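Long-range contact in TlmII (Streptoalloteichus hindustanus, PDB 4HVM), which takes part in tallysomycin biosynthesis and probably acts as a nonribosomal peptide condensation-domain protein on phosphopantetheine-bound substrates: residues Gln169-Pro181 / Leu283-Leu296. Numbering follows the deposited sequence.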
# COMPACT_ATOMS: atom_id res chain seq x y z
N GLN A 169 15.05 2.49 -19.51
CA GLN A 169 13.62 2.80 -19.56
C GLN A 169 13.13 3.24 -18.19
O GLN A 169 12.16 3.98 -18.07
CB GLN A 169 12.84 1.57 -20.02
CG GLN A 169 11.47 1.87 -20.62
CD GLN A 169 11.55 2.25 -22.09
OE1 GLN A 169 12.63 2.42 -22.65
NE2 GLN A 169 10.38 2.38 -22.72
N TYR A 170 13.82 2.77 -17.15
CA TYR A 170 13.46 3.11 -15.78
C TYR A 170 14.35 4.23 -15.24
O TYR A 170 15.47 4.42 -15.71
CB TYR A 170 13.57 1.88 -14.87
CG TYR A 170 12.72 0.70 -15.30
CD1 TYR A 170 13.20 -0.21 -16.23
CD2 TYR A 170 11.45 0.51 -14.77
CE1 TYR A 170 12.43 -1.29 -16.62
CE2 TYR A 170 10.67 -0.57 -15.16
CZ TYR A 170 11.17 -1.46 -16.09
OH TYR A 170 10.40 -2.54 -16.48
N ARG A 171 13.85 4.95 -14.25
CA ARG A 171 14.61 6.02 -13.62
C ARG A 171 15.09 5.57 -12.25
O ARG A 171 14.29 5.17 -11.41
CB ARG A 171 13.73 7.27 -13.48
CG ARG A 171 14.47 8.50 -12.98
CD ARG A 171 13.50 9.66 -12.82
NE ARG A 171 14.17 10.90 -12.42
CZ ARG A 171 13.54 11.99 -12.01
NH1 ARG A 171 12.22 12.00 -11.93
NH2 ARG A 171 14.23 13.07 -11.66
N ASP A 172 16.40 5.65 -12.03
CA ASP A 172 17.00 5.21 -10.76
C ASP A 172 16.50 6.07 -9.60
O ASP A 172 16.35 7.29 -9.73
CB ASP A 172 18.53 5.25 -10.86
CG ASP A 172 19.21 4.39 -9.80
OD1 ASP A 172 18.70 4.31 -8.66
OD2 ASP A 172 20.26 3.79 -10.11
N PHE A 173 16.24 5.43 -8.47
CA PHE A 173 15.74 6.11 -7.28
C PHE A 173 16.76 7.10 -6.73
O PHE A 173 16.40 8.04 -6.02
CB PHE A 173 15.36 5.10 -6.20
CG PHE A 173 14.90 5.72 -4.92
CD1 PHE A 173 13.64 6.28 -4.82
CD2 PHE A 173 15.73 5.75 -3.81
CE1 PHE A 173 13.22 6.86 -3.64
CE2 PHE A 173 15.31 6.33 -2.63
CZ PHE A 173 14.05 6.88 -2.54
N ALA A 174 18.03 6.88 -7.05
CA ALA A 174 19.11 7.74 -6.59
C ALA A 174 18.90 9.19 -7.02
O ALA A 174 19.33 10.13 -6.34
CB ALA A 174 20.44 7.22 -7.10
N GLU A 175 18.24 9.38 -8.16
CA GLU A 175 18.00 10.72 -8.69
C GLU A 175 16.97 11.49 -7.88
O GLU A 175 16.94 12.72 -7.92
CB GLU A 175 17.57 10.65 -10.16
CG GLU A 175 18.57 9.98 -11.09
CD GLU A 175 18.12 10.01 -12.54
OE1 GLU A 175 17.08 10.64 -12.83
OE2 GLU A 175 18.81 9.41 -13.39
N VAL A 176 16.12 10.77 -7.16
CA VAL A 176 15.04 11.40 -6.40
C VAL A 176 15.09 11.08 -4.91
O VAL A 176 14.14 11.35 -4.17
CB VAL A 176 13.65 11.00 -6.95
CG1 VAL A 176 13.48 11.48 -8.38
CG2 VAL A 176 13.46 9.49 -6.86
N ALA A 177 16.21 10.51 -4.46
CA ALA A 177 16.38 10.19 -3.05
C ALA A 177 16.43 11.46 -2.21
O ALA A 177 15.98 11.48 -1.07
CB ALA A 177 17.63 9.36 -2.84
N ASP A 178 16.99 12.52 -2.78
CA ASP A 178 17.11 13.80 -2.08
C ASP A 178 15.86 14.65 -2.29
O ASP A 178 15.73 15.73 -1.71
CB ASP A 178 18.34 14.56 -2.56
CG ASP A 178 19.61 13.74 -2.46
OD1 ASP A 178 19.66 12.81 -1.62
OD2 ASP A 178 20.57 14.03 -3.22
N PHE A 179 14.95 14.18 -3.14
CA PHE A 179 13.76 14.94 -3.48
C PHE A 179 12.79 15.09 -2.32
O PHE A 179 12.56 14.15 -1.56
CB PHE A 179 13.04 14.33 -4.69
CG PHE A 179 11.75 15.01 -5.03
CD1 PHE A 179 11.74 16.26 -5.64
CD2 PHE A 179 10.53 14.41 -4.74
CE1 PHE A 179 10.56 16.89 -5.96
CE2 PHE A 179 9.34 15.04 -5.05
CZ PHE A 179 9.35 16.28 -5.66
N HIS A 180 12.21 16.28 -2.20
CA HIS A 180 11.23 16.58 -1.16
C HIS A 180 10.23 17.59 -1.70
O HIS A 180 10.62 18.66 -2.16
CB HIS A 180 11.92 17.14 0.08
CG HIS A 180 11.11 17.03 1.34
ND1 HIS A 180 9.94 17.73 1.53
CD2 HIS A 180 11.31 16.31 2.47
CE1 HIS A 180 9.44 17.44 2.72
NE2 HIS A 180 10.26 16.58 3.31
N PRO A 181 8.94 17.25 -1.66
CA PRO A 181 7.87 18.11 -2.17
C PRO A 181 7.85 19.47 -1.48
O PRO A 181 7.31 20.43 -2.04
CB PRO A 181 6.60 17.34 -1.82
CG PRO A 181 7.03 15.92 -1.72
CD PRO A 181 8.41 15.97 -1.14
N LEU A 283 3.21 9.54 -5.43
CA LEU A 283 3.81 10.82 -5.79
C LEU A 283 4.33 10.86 -7.23
O LEU A 283 4.67 11.92 -7.74
CB LEU A 283 4.92 11.19 -4.81
CG LEU A 283 4.50 11.34 -3.35
CD1 LEU A 283 5.67 11.73 -2.47
CD2 LEU A 283 3.36 12.34 -3.21
N ARG A 284 4.39 9.69 -7.87
CA ARG A 284 4.81 9.61 -9.27
C ARG A 284 3.80 10.30 -10.17
O ARG A 284 4.17 11.08 -11.05
CB ARG A 284 4.95 8.14 -9.69
CG ARG A 284 6.04 7.36 -8.97
CD ARG A 284 5.99 5.89 -9.37
NE ARG A 284 6.98 5.10 -8.65
CZ ARG A 284 6.80 4.61 -7.43
NH1 ARG A 284 5.67 4.84 -6.78
NH2 ARG A 284 7.76 3.90 -6.85
N ASP A 285 2.52 10.01 -9.96
CA ASP A 285 1.46 10.57 -10.78
C ASP A 285 1.18 12.02 -10.40
O ASP A 285 0.98 12.88 -11.26
CB ASP A 285 0.18 9.75 -10.63
CG ASP A 285 0.36 8.30 -11.04
OD1 ASP A 285 1.14 8.05 -11.99
OD2 ASP A 285 -0.26 7.42 -10.42
N HIS A 286 1.18 12.29 -9.09
CA HIS A 286 0.83 13.60 -8.57
C HIS A 286 1.90 14.67 -8.81
O HIS A 286 1.59 15.83 -9.06
CB HIS A 286 0.52 13.50 -7.08
CG HIS A 286 0.17 14.81 -6.44
ND1 HIS A 286 0.91 15.36 -5.41
CD2 HIS A 286 -0.82 15.69 -6.70
CE1 HIS A 286 0.38 16.51 -5.06
NE2 HIS A 286 -0.67 16.74 -5.82
N LEU A 287 3.17 14.26 -8.72
CA LEU A 287 4.28 15.21 -8.86
C LEU A 287 5.08 15.01 -10.14
O LEU A 287 6.13 15.63 -10.33
CB LEU A 287 5.19 15.14 -7.64
CG LEU A 287 4.60 15.65 -6.32
CD1 LEU A 287 5.65 15.66 -5.22
CD2 LEU A 287 4.00 17.04 -6.50
N GLN A 288 4.58 14.14 -11.01
CA GLN A 288 5.23 13.85 -12.29
C GLN A 288 6.68 13.39 -12.15
O GLN A 288 7.53 13.74 -12.97
CB GLN A 288 5.12 15.04 -13.25
CG GLN A 288 3.79 15.10 -13.99
CD GLN A 288 2.64 15.47 -13.07
OE1 GLN A 288 2.74 16.40 -12.27
NE2 GLN A 288 1.54 14.74 -13.18
N LEU A 289 6.96 12.61 -11.11
CA LEU A 289 8.24 11.92 -11.02
C LEU A 289 8.18 10.76 -12.01
O LEU A 289 7.09 10.25 -12.30
CB LEU A 289 8.49 11.40 -9.60
CG LEU A 289 8.24 12.39 -8.45
CD1 LEU A 289 8.53 11.74 -7.10
CD2 LEU A 289 9.06 13.66 -8.63
N GLY A 290 9.32 10.34 -12.54
CA GLY A 290 9.33 9.35 -13.59
C GLY A 290 8.90 7.95 -13.17
O GLY A 290 8.38 7.75 -12.07
N SER A 291 9.12 6.99 -14.06
CA SER A 291 8.88 5.59 -13.73
C SER A 291 9.96 5.10 -12.77
O SER A 291 10.85 4.33 -13.15
CB SER A 291 8.83 4.74 -14.99
OG SER A 291 9.95 4.99 -15.82
N VAL A 292 9.89 5.55 -11.52
CA VAL A 292 10.92 5.25 -10.54
C VAL A 292 10.55 4.06 -9.67
O VAL A 292 9.46 4.00 -9.11
CB VAL A 292 11.17 6.46 -9.62
CG1 VAL A 292 12.19 6.12 -8.54
CG2 VAL A 292 11.63 7.66 -10.43
N VAL A 293 11.47 3.09 -9.58
CA VAL A 293 11.30 1.99 -8.65
C VAL A 293 11.82 2.42 -7.29
O VAL A 293 13.01 2.71 -7.13
CB VAL A 293 12.08 0.73 -9.11
CG1 VAL A 293 12.11 -0.33 -8.01
CG2 VAL A 293 11.46 0.15 -10.37
N GLY A 294 10.93 2.48 -6.30
CA GLY A 294 11.29 2.89 -4.96
C GLY A 294 10.12 3.40 -4.14
O GLY A 294 8.98 3.41 -4.60
N PRO A 295 10.40 3.83 -2.90
CA PRO A 295 9.37 4.37 -2.00
C PRO A 295 8.95 5.79 -2.37
O PRO A 295 9.64 6.75 -2.01
CB PRO A 295 10.07 4.36 -0.64
CG PRO A 295 11.52 4.50 -0.96
CD PRO A 295 11.73 3.79 -2.27
N LEU A 296 7.82 5.91 -3.06
CA LEU A 296 7.30 7.21 -3.45
C LEU A 296 5.79 7.31 -3.18
O LEU A 296 5.09 8.11 -3.79
CB LEU A 296 7.60 7.49 -4.93
CG LEU A 296 9.07 7.77 -5.25
CD1 LEU A 296 9.25 7.99 -6.74
CD2 LEU A 296 9.58 8.97 -4.46
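R171 and F173 grip V292 from two sides where the loop between helices 147-161 and 185-198 lies against the connection of a β-hairpin, strands 274-282 and 297-305, in the fold of the condensation-domain family. R171 suits its place by having two parts: an aliphatic stem that packs on V292 and a charged, flat end that E175 and V176 hold. With CG anti to the backbone N (chi1 -173°) and the chain extended to NE, its CD passes V292 CG2 at 3.6 Å. The guanidinium then lies with one face over V176 CG1, and its NE donates to E175 OE1 (3.0 Å) in a salt bridge within the guanidinium plane. A leucine in place of R171 would probably leave E175 without its charged mate and V176 without the flat group above CG1. The backbone N of R171 also donates to S291 O (3.3 Å), tying the two loops together.

Buried F173 offers a broad apolar surface. Its ring edge meets V292 CG1, 4.0 Å from CD1, while P295 CD lies over one face in a CH-pi contact, 4.0 Å from the centroid. Branched V292 fits because its two methyls serve different neighbours, CG2 the arginine stem and CG1 both F173 and V176. Its carbonyl O takes two bonds from R284, whose NH1 pairs with D146 and D282. Farther along, F179 is sandwiched: P181 N sits above one face and L289 CD2 over the opposite one, while L287 CD1 touches the rim at CE2, 3.7 Å away.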